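Local coordinates for conserved hypothetical protein (Thermoplasma acidophilum DSM 1728, PDB 1Q7H), which probably binds RNA through its PUA domain and may act in translation initiation, although its precise cellular role is unknown, at residues K4-K9 and G28-V33; S69-T74 and S96-I101; G104-V109 and V119-M124. All blocks are in the same frame, centred on the assembly; numbering follows the deposited sequence.

Contact 1 of 3, residues K4-K9 and G28-V33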
ATOM      1  N   LYS A   4      -5.975  18.567 -12.543  1.00 40.74           N
ATOM      2  CA  LYS A   4      -6.727  17.371 -12.185  1.00 37.77           C
ATOM      3  C   LYS A   4      -7.949  17.274 -13.090  1.00 35.71           C
ATOM      4  O   LYS A   4      -8.483  18.292 -13.526  1.00 35.31           O
ATOM      5  CB  LYS A   4      -7.225  17.442 -10.740  1.00 40.12           C
ATOM      6  CG  LYS A   4      -6.165  17.444  -9.662  1.00 41.42           C
ATOM      7  CD  LYS A   4      -6.849  17.439  -8.304  1.00 43.30           C
ATOM      8  CE  LYS A   4      -5.873  17.566  -7.162  1.00 42.02           C
ATOM      9  NZ  LYS A   4      -6.610  17.613  -5.867  1.00 49.22           N
ATOM     10  N   HIS A   5      -8.402  16.053 -13.351  1.00 29.67           N
ATOM     11  CA  HIS A   5      -9.578  15.834 -14.186  1.00 27.11           C
ATOM     12  C   HIS A   5     -10.338  14.614 -13.700  1.00 21.54           C
ATOM     13  O   HIS A   5      -9.743  13.569 -13.455  1.00 23.46           O
ATOM     14  CB  HIS A   5      -9.180  15.556 -15.642  1.00 25.21           C
ATOM     15  CG  HIS A   5      -8.463  16.681 -16.317  1.00 26.52           C
ATOM     16  ND1 HIS A   5      -9.125  17.695 -16.981  1.00 28.93           N
ATOM     17  CD2 HIS A   5      -7.141  16.925 -16.482  1.00 22.01           C
ATOM     18  CE1 HIS A   5      -8.242  18.509 -17.528  1.00 25.40           C
ATOM     19  NE2 HIS A   5      -7.029  18.062 -17.241  1.00 28.62           N
ATOM     20  N   PHE A   6     -11.649  14.733 -13.563  1.00 24.40           N
ATOM     21  CA  PHE A   6     -12.435  13.575 -13.179  1.00 23.90           C
ATOM     22  C   PHE A   6     -12.434  12.716 -14.433  1.00 25.82           C
ATOM     23  O   PHE A   6     -12.561  13.238 -15.549  1.00 20.73           O
ATOM     24  CB  PHE A   6     -13.854  13.980 -12.804  1.00 23.04           C
ATOM     25  CG  PHE A   6     -13.967  14.514 -11.408  1.00 34.72           C
ATOM     26  CD1 PHE A   6     -14.174  13.648 -10.334  1.00 35.49           C
ATOM     27  CD2 PHE A   6     -13.823  15.874 -11.155  1.00 33.75           C
ATOM     28  CE1 PHE A   6     -14.233  14.129  -9.031  1.00 38.47           C
ATOM     29  CE2 PHE A   6     -13.879  16.367  -9.852  1.00 35.52           C
ATOM     30  CZ  PHE A   6     -14.085  15.496  -8.789  1.00 38.61           C
ATOM     31  N   ILE A   7     -12.256  11.413 -14.255  1.00 18.76           N
ATOM     32  CA  ILE A   7     -12.218  10.503 -15.380  1.00 20.31           C
ATOM     33  C   ILE A   7     -13.574   9.857 -15.606  1.00 18.90           C
ATOM     34  O   ILE A   7     -14.433   9.877 -14.730  1.00 24.38           O
ATOM     35  CB  ILE A   7     -11.118   9.419 -15.177  1.00 17.98           C
ATOM     36  CG1 ILE A   7     -11.383   8.598 -13.921  1.00 22.75           C
ATOM     37  CG2 ILE A   7      -9.763  10.085 -15.037  1.00 17.89           C
ATOM     38  CD1 ILE A   7     -10.286   7.588 -13.626  1.00 16.40           C
ATOM     39  N   SER A   8     -13.771   9.306 -16.801  1.00 22.64           N
ATOM     40  CA  SER A   8     -15.029   8.654 -17.143  1.00 23.66           C
ATOM     41  C   SER A   8     -15.313   7.463 -16.221  1.00 24.77           C
ATOM     42  O   SER A   8     -14.442   6.984 -15.492  1.00 21.44           O
ATOM     43  CB  SER A   8     -14.991   8.155 -18.591  1.00 18.55           C
ATOM     44  OG  SER A   8     -14.126   7.030 -18.714  1.00 21.93           O
ATOM     45  N   LYS A   9     -16.551   6.991 -16.277  1.00 25.36           N
ATOM     46  CA  LYS A   9     -16.991   5.858 -15.489  1.00 29.71           C
ATOM     47  C   LYS A   9     -16.170   4.622 -15.886  1.00 27.63           C
ATOM     48  O   LYS A   9     -15.736   3.850 -15.030  1.00 29.89           O
ATOM     49  CB  LYS A   9     -18.484   5.625 -15.754  1.00 39.02           C
ATOM     50  CG  LYS A   9     -19.264   4.992 -14.607  1.00 50.29           C
ATOM     51  CD  LYS A   9     -18.866   3.544 -14.364  1.00 57.55           C
ATOM     52  CE  LYS A   9     -19.673   2.938 -13.221  1.00 56.68           C
ATOM     53  NZ  LYS A   9     -21.139   2.943 -13.491  1.00 56.49           N
ATOM     54  N   GLY A  28     -17.621   2.309  -7.628  1.00 27.93           N
ATOM     55  CA  GLY A  28     -18.573   3.407  -7.622  1.00 26.15           C
ATOM     56  C   GLY A  28     -18.012   4.771  -7.258  1.00 28.20           C
ATOM     57  O   GLY A  28     -18.684   5.783  -7.446  1.00 35.51           O
ATOM     58  N   GLU A  29     -16.792   4.820  -6.734  1.00 26.86           N
ATOM     59  CA  GLU A  29     -16.186   6.100  -6.364  1.00 24.08           C
ATOM     60  C   GLU A  29     -15.664   6.824  -7.609  1.00 27.08           C
ATOM     61  O   GLU A  29     -14.962   6.232  -8.431  1.00 24.13           O
ATOM     62  CB  GLU A  29     -15.030   5.863  -5.393  1.00 26.39           C
ATOM     63  CG  GLU A  29     -15.400   5.015  -4.181  1.00 25.43           C
ATOM     64  CD  GLU A  29     -15.679   5.839  -2.932  1.00 26.66           C
ATOM     65  OE1 GLU A  29     -15.693   7.088  -3.018  1.00 26.80           O
ATOM     66  OE2 GLU A  29     -15.886   5.226  -1.858  1.00 30.15           O
ATOM     67  N   SER A  30     -16.011   8.096  -7.766  1.00 25.84           N
ATOM     68  CA  SER A  30     -15.525   8.836  -8.922  1.00 27.45           C
ATOM     69  C   SER A  30     -14.112   9.286  -8.600  1.00 24.58           C
ATOM     70  O   SER A  30     -13.803   9.604  -7.455  1.00 22.59           O
ATOM     71  CB  SER A  30     -16.430  10.035  -9.238  1.00 30.03           C
ATOM     72  OG  SER A  30     -16.510  10.932  -8.154  1.00 41.09           O
ATOM     73  N   LEU A  31     -13.259   9.317  -9.617  1.00 21.31           N
ATOM     74  CA  LEU A  31     -11.859   9.669  -9.426  1.00 20.10           C
ATOM     75  C   LEU A  31     -11.333  10.828 -10.272  1.00 21.39           C
ATOM     76  O   LEU A  31     -11.779  11.040 -11.399  1.00 22.92           O
ATOM     77  CB  LEU A  31     -11.002   8.431  -9.726  1.00 16.48           C
ATOM     78  CG  LEU A  31     -11.402   7.107  -9.059  1.00 16.84           C
ATOM     79  CD1 LEU A  31     -10.662   5.950  -9.708  1.00 12.87           C
ATOM     80  CD2 LEU A  31     -11.089   7.169  -7.564  1.00 18.13           C
ATOM     81  N   GLU A  32     -10.382  11.574  -9.719  1.00 21.28           N
ATOM     82  CA  GLU A  32      -9.736  12.651 -10.454  1.00 22.95           C
ATOM     83  C   GLU A  32      -8.318  12.156 -10.654  1.00 24.69           C
ATOM     84  O   GLU A  32      -7.753  11.522  -9.766  1.00 27.41           O
ATOM     85  CB  GLU A  32      -9.674  13.942  -9.656  1.00 26.51           C
ATOM     86  CG  GLU A  32     -10.998  14.521  -9.271  1.00 27.60           C
ATOM     87  CD  GLU A  32     -10.817  15.829  -8.547  1.00 35.92           C
ATOM     88  OE1 GLU A  32     -10.668  16.872  -9.221  1.00 37.05           O
ATOM     89  OE2 GLU A  32     -10.795  15.807  -7.301  1.00 41.78           O
ATOM     90  N   VAL A  33      -7.739  12.432 -11.811  1.00 22.14           N
ATOM     91  CA  VAL A  33      -6.388  11.983 -12.075  1.00 18.96           C
ATOM     92  C   VAL A  33      -5.476  13.184 -12.277  1.00 23.56           C
ATOM     93  O   VAL A  33      -5.916  14.230 -12.739  1.00 20.29           O
ATOM     94  CB  VAL A  33      -6.356  11.067 -13.322  1.00 22.32           C
ATOM     95  CG1 VAL A  33      -6.697  11.873 -14.576  1.00 21.99           C
ATOM     96  CG2 VAL A  33      -5.000  10.394 -13.437  1.00 18.71           C
TER
HETATM   97  O   HOH W   1     -14.812   9.087 -12.025  1.00 22.49           O
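Phe6 and Glu32 face each other as a non-hydrogen-bonded antiparallel pair, and a charged side chain here serves as the lid of an aromatic ring. The CG methylene of Glu32 lies over the centre of one face of the Phe6 ring as a CH-pi contact, and the carboxylate beyond it continues the stack, its plane only 6° from that of the ring. Phe6 CG stands anti to its carbonyl carbon (chi1 -81°), which swings the ring toward segment 28-33 and against the Glu32 side chain. Lys4 crosses the same glutamate with its aliphatic part, CD to Glu32 OE1 being 4.0 Å; its ammonium group makes a cation-pi contact with Tyr43. On the face that carries Val33, Ile7 CG2 meets Val33 CG1 at 3.6 Å; Ile7 CD1 reaches Leu31 CB at 4.1 Å.

Behind these side chains stand the backbone bonds: His5 N to Val33 O, Val33 N to His5 O (2.8 Å), and Ile7 N to Leu31 O (2.9 Å). Where the strands part, one water takes over, donating to Ile7 O and accepting from Leu31 N at 2.9 Å. Leu31 itself turns to helix 9-20, packing on Ala12, Ile15 and Trp16, and Ser8 caps that helix at its N-terminus. Glu32 bonds onward to Tyr43 through its backbone, and strand 5-6 forms one edge, within this chain, of the five-stranded antiparallel meander of the pre-PUA domain.

Contact 2 of 3, residues S69-T74 and S96-I101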
ATOM      1  N   SER A  69      -8.186  -6.848   2.101  1.00 19.23           N
ATOM      2  CA  SER A  69      -8.577  -8.066   2.805  1.00 15.38           C
ATOM      3  C   SER A  69      -7.519  -9.153   2.694  1.00 18.89           C
ATOM      4  O   SER A  69      -7.690 -10.242   3.226  1.00 21.76           O
ATOM      5  CB  SER A  69      -9.907  -8.596   2.270  1.00 14.40           C
ATOM      6  OG  SER A  69      -9.811  -8.903   0.891  1.00 19.89           O
ATOM      7  N   ARG A  70      -6.431  -8.868   1.989  1.00 18.54           N
ATOM      8  CA  ARG A  70      -5.358  -9.845   1.857  1.00 20.39           C
ATOM      9  C   ARG A  70      -4.015  -9.147   1.823  1.00 16.34           C
ATOM     10  O   ARG A  70      -3.944  -7.929   1.665  1.00 13.89           O
ATOM     11  CB  ARG A  70      -5.543 -10.696   0.586  1.00 25.26           C
ATOM     12  CG  ARG A  70      -5.724  -9.894  -0.707  1.00 31.24           C
ATOM     13  CD  ARG A  70      -6.152 -10.793  -1.876  1.00 34.55           C
ATOM     14  NE  ARG A  70      -5.064 -11.641  -2.363  1.00 50.71           N
ATOM     15  CZ  ARG A  70      -4.227 -11.322  -3.352  1.00 51.79           C
ATOM     16  NH1 ARG A  70      -4.339 -10.162  -3.988  1.00 49.20           N
ATOM     17  NH2 ARG A  70      -3.268 -12.168  -3.705  1.00 52.73           N
ATOM     18  N   ASN A  71      -2.961  -9.938   2.004  1.00 15.51           N
ATOM     19  CA  ASN A  71      -1.583  -9.472   1.976  1.00 15.04           C
ATOM     20  C   ASN A  71      -1.252  -8.474   3.059  1.00 15.02           C
ATOM     21  O   ASN A  71      -0.434  -7.588   2.857  1.00 15.89           O
ATOM     22  CB  ASN A  71      -1.261  -8.883   0.604  1.00 12.97           C
ATOM     23  CG  ASN A  71      -1.328  -9.927  -0.499  1.00 16.24           C
ATOM     24  OD1 ASN A  71      -1.816 -11.035  -0.283  1.00 19.15           O
ATOM     25  ND2 ASN A  71      -0.845  -9.577  -1.684  1.00 16.12           N
ATOM     26  N   ILE A  72      -1.880  -8.635   4.213  1.00 15.06           N
ATOM     27  CA  ILE A  72      -1.643  -7.742   5.331  1.00 13.46           C
ATOM     28  C   ILE A  72      -0.501  -8.243   6.215  1.00 11.18           C
ATOM     29  O   ILE A  72      -0.365  -9.440   6.458  1.00 15.58           O
ATOM     30  CB  ILE A  72      -2.909  -7.596   6.189  1.00 14.64           C
ATOM     31  CG1 ILE A  72      -4.008  -6.908   5.388  1.00 16.17           C
ATOM     32  CG2 ILE A  72      -2.612  -6.786   7.428  1.00 11.48           C
ATOM     33  CD1 ILE A  72      -5.375  -7.029   6.048  1.00 10.26           C
ATOM     34  N   VAL A  73       0.315  -7.310   6.686  1.00 14.60           N
ATOM     35  CA  VAL A  73       1.443  -7.620   7.551  1.00 13.95           C
ATOM     36  C   VAL A  73       1.393  -6.671   8.732  1.00 12.07           C
ATOM     37  O   VAL A  73       1.348  -5.455   8.557  1.00 14.13           O
ATOM     38  CB  VAL A  73       2.783  -7.417   6.816  1.00 15.68           C
ATOM     39  CG1 VAL A  73       3.936  -7.744   7.734  1.00 10.63           C
ATOM     40  CG2 VAL A  73       2.823  -8.291   5.571  1.00 14.50           C
ATOM     41  N   THR A  74       1.381  -7.229   9.935  1.00 17.29           N
ATOM     42  CA  THR A  74       1.327  -6.425  11.146  1.00 18.88           C
ATOM     43  C   THR A  74       2.693  -6.370  11.812  1.00 18.28           C
ATOM     44  O   THR A  74       3.321  -7.404  12.044  1.00 16.02           O
ATOM     45  CB  THR A  74       0.304  -7.003  12.123  1.00 16.83           C
ATOM     46  OG1 THR A  74      -0.958  -7.077  11.462  1.00 12.20           O
ATOM     47  CG2 THR A  74       0.175  -6.118  13.377  1.00 13.39           C
ATOM     48  N   SER A  96       2.428 -10.608  12.752  1.00 18.24           N
ATOM     49  CA  SER A  96       1.617 -11.583  12.036  1.00 17.61           C
ATOM     50  C   SER A  96       1.479 -11.152  10.591  1.00 15.21           C
ATOM     51  O   SER A  96       1.758 -10.012  10.254  1.00 18.77           O
ATOM     52  CB  SER A  96       0.226 -11.689  12.673  1.00 10.49           C
ATOM     53  OG  SER A  96      -0.452 -10.445  12.579  1.00 20.49           O
HETATM   54  N   MSE A  97       1.051 -12.064   9.733  1.00 14.76           N
HETATM   55  CA  MSE A  97       0.883 -11.725   8.336  1.00 13.08           C
HETATM   56  C   MSE A  97       0.045 -12.783   7.639  1.00 17.62           C
HETATM   57  O   MSE A  97      -0.134 -13.889   8.156  1.00 17.32           O
HETATM   58  CB  MSE A  97       2.256 -11.595   7.659  1.00 13.81           C
HETATM   59  CG  MSE A  97       3.003 -12.914   7.488  1.00 17.82           C
HETATM   60 SE   MSE A  97       4.916 -12.758   7.072  1.00 28.61          SE
HETATM   61  CE  MSE A  97       4.850 -12.017   5.281  1.00 11.98           C
ATOM     62  N   ASP A  98      -0.488 -12.418   6.477  1.00 16.66           N
ATOM     63  CA  ASP A  98      -1.290 -13.318   5.657  1.00 14.20           C
ATOM     64  C   ASP A  98      -0.375 -14.503   5.304  1.00 13.26           C
ATOM     65  O   ASP A  98       0.693 -14.304   4.739  1.00 13.75           O
ATOM     66  CB  ASP A  98      -1.713 -12.578   4.387  1.00 17.36           C
ATOM     67  CG  ASP A  98      -2.719 -13.348   3.561  1.00 22.80           C
ATOM     68  OD1 ASP A  98      -2.560 -14.578   3.383  1.00 20.48           O
ATOM     69  OD2 ASP A  98      -3.668 -12.710   3.073  1.00 25.25           O
ATOM     70  N   ASP A  99      -0.769 -15.731   5.628  1.00 17.11           N
ATOM     71  CA  ASP A  99       0.118 -16.849   5.316  1.00 20.77           C
ATOM     72  C   ASP A  99       0.181 -17.208   3.845  1.00 21.53           C
ATOM     73  O   ASP A  99       0.897 -18.124   3.464  1.00 25.37           O
ATOM     74  CB  ASP A  99      -0.209 -18.100   6.151  1.00 27.54           C
ATOM     75  CG  ASP A  99      -1.638 -18.580   5.976  1.00 36.22           C
ATOM     76  OD1 ASP A  99      -2.161 -18.532   4.844  1.00 34.37           O
ATOM     77  OD2 ASP A  99      -2.234 -19.029   6.981  1.00 44.39           O
ATOM     78  N   SER A 100      -0.539 -16.474   3.006  1.00 19.74           N
ATOM     79  CA  SER A 100      -0.501 -16.771   1.589  1.00 21.50           C
ATOM     80  C   SER A 100       0.490 -15.860   0.866  1.00 20.22           C
ATOM     81  O   SER A 100       0.681 -15.982  -0.334  1.00 19.58           O
ATOM     82  CB  SER A 100      -1.896 -16.645   0.975  1.00 21.34           C
ATOM     83  OG  SER A 100      -2.296 -15.298   0.871  1.00 27.52           O
ATOM     84  N   ILE A 101       1.138 -14.964   1.607  1.00 18.37           N
ATOM     85  CA  ILE A 101       2.110 -14.050   1.014  1.00 17.17           C
ATOM     86  C   ILE A 101       3.357 -14.766   0.494  1.00 18.46           C
ATOM     87  O   ILE A 101       3.953 -15.605   1.171  1.00 16.22           O
ATOM     88  CB  ILE A 101       2.532 -12.934   2.025  1.00 14.80           C
ATOM     89  CG1 ILE A 101       1.394 -11.926   2.206  1.00 11.49           C
ATOM     90  CG2 ILE A 101       3.751 -12.194   1.520  1.00 12.01           C
ATOM     91  CD1 ILE A 101       1.541 -11.046   3.450  1.00  5.99           C
TER
HETATM   92  O   HOH W   2      -1.744 -13.606  -1.436  1.00 26.01           O
HETATM   93  O   HOH W   3      -4.433 -14.050  -0.882  1.00 55.65           O
HETATM   94  O   HOH W   4      -4.446 -10.563   5.033  1.00 16.90           O
HETATM   95  O   HOH W   5      -1.484  -9.618   9.984  1.00 23.13           O
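An antiparallel strand pair at one edge of the PUA sheet, running out into an Asx turn, brings Thr74 opposite Ser96 and Asn71 against Asp98. Thr74 N binds Ser96 O at 2.8 Å and nearly straight (170°), whereas the return bond from Ser96 N to Thr74 O is weak; the side chains of Thr74 and Ser96 share one face, where a water bridges Thr74 OG1 and Ser96 OG. Asp98 N then donates to Ile72 O (3.0 Å), closing the ladder before the chain turns.

Past this point the carboxylate of Asp98 does the joining. CG stands anti to the backbone N (chi1 -171°), which carries the carboxylate out toward segment 69-74, where OD2 accepts from Asn71 N, met from above the carboxylate plane. Asp98 OD1 takes both Ser100 N and, at 2.6 Å, Ser100 OG, from one face of that plane. An alanine at Asp98 would remove both oxygens, which would probably strand Asn71 N without its acceptor and let the turn at Ser100 slacken. Ser100 OG is tied by two waters to the other segment, one shared with Asn71 OD1 and one with Arg70 NE. Asn71 ND2 donates to Met106 O, and Arg70 NH1 to Arg21 O.

The face turned away from Thr74 and Ser96 is apolar at Val73: Val73 CG2 touches Ile101 CD1 at 3.7 Å and CB of Met97, a selenomethionine whose side chain packs on helix 126-132. Ser100 N on Asp98 OD1 is the Asx turn proper, and it overlaps a type I beta turn from Asp98 to Ile101.

Contact 3 of 3, residues G104-V109 and V119-M124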
ATOM      1  N   GLY A 104       7.549 -11.280  -3.812  1.00 28.08           N
ATOM      2  CA  GLY A 104       7.055 -10.607  -5.001  1.00 23.84           C
ATOM      3  C   GLY A 104       5.676  -9.977  -4.873  1.00 22.04           C
ATOM      4  O   GLY A 104       5.335  -9.096  -5.656  1.00 21.04           O
ATOM      5  N   ASP A 105       4.878 -10.429  -3.908  1.00 17.19           N
ATOM      6  CA  ASP A 105       3.547  -9.868  -3.690  1.00 17.94           C
ATOM      7  C   ASP A 105       3.632  -8.462  -3.091  1.00 20.05           C
ATOM      8  O   ASP A 105       4.586  -8.119  -2.386  1.00 19.91           O
ATOM      9  CB  ASP A 105       2.735 -10.711  -2.693  1.00 19.20           C
ATOM     10  CG  ASP A 105       2.415 -12.098  -3.200  1.00 23.16           C
ATOM     11  OD1 ASP A 105       2.511 -12.327  -4.420  1.00 25.56           O
ATOM     12  OD2 ASP A 105       2.052 -12.959  -2.368  1.00 23.58           O
HETATM   13  N   MSE A 106       2.626  -7.650  -3.365  1.00 15.42           N
HETATM   14  CA  MSE A 106       2.564  -6.321  -2.778  1.00 16.98           C
HETATM   15  C   MSE A 106       1.960  -6.588  -1.393  1.00 18.35           C
HETATM   16  O   MSE A 106       1.019  -7.376  -1.272  1.00 17.37           O
HETATM   17  CB  MSE A 106       1.625  -5.423  -3.585  1.00 11.52           C
HETATM   18  CG  MSE A 106       1.618  -3.977  -3.138  1.00 13.18           C
HETATM   19 SE   MSE A 106       0.486  -2.884  -4.296  1.00 28.67          SE
HETATM   20  CE  MSE A 106       1.622  -2.801  -5.855  1.00 30.67           C
ATOM     21  N   ILE A 107       2.508  -5.966  -0.353  1.00 17.34           N
ATOM     22  CA  ILE A 107       1.970  -6.154   0.987  1.00 12.84           C
ATOM     23  C   ILE A 107       1.554  -4.824   1.588  1.00 14.44           C
ATOM     24  O   ILE A 107       2.064  -3.763   1.220  1.00 15.22           O
ATOM     25  CB  ILE A 107       2.981  -6.844   1.936  1.00 14.58           C
ATOM     26  CG1 ILE A 107       4.229  -5.976   2.109  1.00 11.79           C
ATOM     27  CG2 ILE A 107       3.329  -8.218   1.390  1.00  6.69           C
ATOM     28  CD1 ILE A 107       5.099  -6.380   3.270  1.00 15.85           C
ATOM     29  N   PHE A 108       0.625  -4.897   2.530  1.00 12.21           N
ATOM     30  CA  PHE A 108       0.089  -3.719   3.179  1.00 14.54           C
ATOM     31  C   PHE A 108       0.406  -3.829   4.655  1.00 14.29           C
ATOM     32  O   PHE A 108      -0.106  -4.701   5.349  1.00 15.28           O
ATOM     33  CB  PHE A 108      -1.408  -3.674   2.886  1.00  9.97           C
ATOM     34  CG  PHE A 108      -1.708  -3.846   1.427  1.00 15.74           C
ATOM     35  CD1 PHE A 108      -1.232  -2.923   0.506  1.00 11.19           C
ATOM     36  CD2 PHE A 108      -2.371  -4.974   0.962  1.00 10.69           C
ATOM     37  CE1 PHE A 108      -1.406  -3.121  -0.869  1.00 15.40           C
ATOM     38  CE2 PHE A 108      -2.552  -5.187  -0.404  1.00 15.41           C
ATOM     39  CZ  PHE A 108      -2.068  -4.258  -1.326  1.00 18.85           C
ATOM     40  N   VAL A 109       1.272  -2.929   5.106  1.00 14.12           N
ATOM     41  CA  VAL A 109       1.768  -2.904   6.466  1.00 13.35           C
ATOM     42  C   VAL A 109       0.915  -2.114   7.433  1.00 16.87           C
ATOM     43  O   VAL A 109       0.606  -0.954   7.190  1.00 18.71           O
ATOM     44  CB  VAL A 109       3.194  -2.308   6.499  1.00 14.89           C
ATOM     45  CG1 VAL A 109       3.776  -2.425   7.902  1.00 11.37           C
ATOM     46  CG2 VAL A 109       4.069  -3.009   5.466  1.00 10.89           C
ATOM     47  N   VAL A 119       3.088   0.560   2.208  1.00 12.89           N
ATOM     48  CA  VAL A 119       2.865  -0.451   1.191  1.00  9.12           C
ATOM     49  C   VAL A 119       4.251  -1.016   0.931  1.00 13.43           C
ATOM     50  O   VAL A 119       5.236  -0.276   0.887  1.00 11.95           O
ATOM     51  CB  VAL A 119       2.310   0.130  -0.121  1.00 10.03           C
ATOM     52  CG1 VAL A 119       2.148  -1.004  -1.166  1.00  8.16           C
ATOM     53  CG2 VAL A 119       0.974   0.791   0.138  1.00  9.28           C
ATOM     54  N   GLY A 120       4.341  -2.330   0.793  1.00 12.41           N
ATOM     55  CA  GLY A 120       5.632  -2.930   0.544  1.00 10.86           C
ATOM     56  C   GLY A 120       5.572  -4.004  -0.521  1.00 19.27           C
ATOM     57  O   GLY A 120       4.515  -4.315  -1.069  1.00 12.60           O
HETATM   58  N   MSE A 121       6.733  -4.562  -0.817  1.00 15.69           N
HETATM   59  CA  MSE A 121       6.858  -5.617  -1.797  1.00 18.35           C
HETATM   60  C   MSE A 121       7.591  -6.704  -1.010  1.00 19.81           C
HETATM   61  O   MSE A 121       8.696  -6.482  -0.512  1.00 18.94           O
HETATM   62  CB  MSE A 121       7.700  -5.125  -2.971  1.00 21.60           C
HETATM   63  CG  MSE A 121       7.188  -5.558  -4.324  1.00 42.49           C
HETATM   64 SE   MSE A 121       5.432  -4.833  -4.781  1.00 44.36          SE
HETATM   65  CE  MSE A 121       4.988  -6.082  -6.186  1.00 42.10           C
ATOM     66  N   ALA A 122       6.959  -7.860  -0.866  1.00 15.69           N
ATOM     67  CA  ALA A 122       7.547  -8.956  -0.112  1.00 14.81           C
ATOM     68  C   ALA A 122       8.872  -9.447  -0.684  1.00 16.59           C
ATOM     69  O   ALA A 122       9.023  -9.603  -1.894  1.00 15.96           O
ATOM     70  CB  ALA A 122       6.555 -10.117  -0.032  1.00 11.34           C
ATOM     71  N   GLU A 123       9.822  -9.711   0.203  1.00 22.07           N
ATOM     72  CA  GLU A 123      11.133 -10.215  -0.185  1.00 25.21           C
ATOM     73  C   GLU A 123      11.296 -11.667   0.281  1.00 24.65           C
ATOM     74  O   GLU A 123      12.305 -12.303  -0.011  1.00 21.75           O
ATOM     75  CB  GLU A 123      12.222  -9.359   0.459  1.00 28.04           C
ATOM     76  CG  GLU A 123      12.221  -7.916   0.012  1.00 41.52           C
ATOM     77  CD  GLU A 123      12.943  -7.721  -1.295  1.00 38.45           C
ATOM     78  OE1 GLU A 123      12.973  -6.580  -1.796  1.00 47.73           O
ATOM     79  OE2 GLU A 123      13.484  -8.711  -1.819  1.00 54.14           O
HETATM   80  N   MSE A 124      10.301 -12.175   1.008  1.00 22.53           N
HETATM   81  CA  MSE A 124      10.313 -13.540   1.540  1.00 21.98           C
HETATM   82  C   MSE A 124       8.894 -14.113   1.568  1.00 24.58           C
HETATM   83  O   MSE A 124       7.918 -13.358   1.586  1.00 24.22           O
HETATM   84  CB  MSE A 124      10.847 -13.550   2.984  1.00 24.10           C
HETATM   85  CG  MSE A 124      12.300 -13.131   3.164  1.00 19.83           C
HETATM   86 SE   MSE A 124      12.804 -12.923   5.045  1.00 32.92          SE
HETATM   87  CE  MSE A 124      12.796 -14.792   5.567  1.00 22.24           C
TER
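The Phe108 ring meets Val119 obliquely, its CE1 at 4.1 Å from Val119 CG1, as the two side chains lie side by side and point the same way; Tyr22 adds an edge-to-face contact with the ring. The same Val119 methyl reaches Met106 CG at 3.6 Å. It gets there because CG1 is anti to the backbone N (chi1 178°), and so one branch serves both neighbours. Met121, a selenomethionine like Met106, bends at chi2 and lays its SE alongside Met106 CB at 4.0 Å.

Across the strands the flat peptide groups are closely joined. Ile107 and Gly120 exchange two bonds of 2.7 Å, Ile107 N to Gly120 O and Gly120 N to Ile107 O, the former coming in well above the carbonyl plane. Farther along, Ala122 N donates to Asp105 O (2.8 Å) and Gly104 N to Ala122 O. Gly120 suits its place, since a CB there would fall tightly against Ile107 CG1.

The hairpin of strands 106-111 and 116-122 lies inside the mixed sheet, between strands 72-75 and 136-142. Ile57 and Pro58 of strand 56-58 pack on the face carrying Met106, Phe108 and Val119, while Ala138 and Ile101 pack against Ile107 on the other.

How the contacts relate
Three antiparallel pairings illustrate how chemistry follows depth. Contact 1 is a surface pairing in the pre-PUA sheet, its centre about 27 to 30 Å from the centres of the other two; there charged and aromatic side chains stack and water fills in for a backbone bond. Contact 3 is the buried one, almost wholly apolar beside its ladder. Contact 2, partly buried, mixes both, with a carboxylate and waters on one side and aliphatic groups on the other. Contacts 2 and 3 share one sheet, where strands 72-75 and 106-111 run parallel as neighbours: Phe108 N probably bonds to Asn71 O at 2.9 Å, and strand 72-75 connects edge strand 94-97 to the hairpin of contact 3.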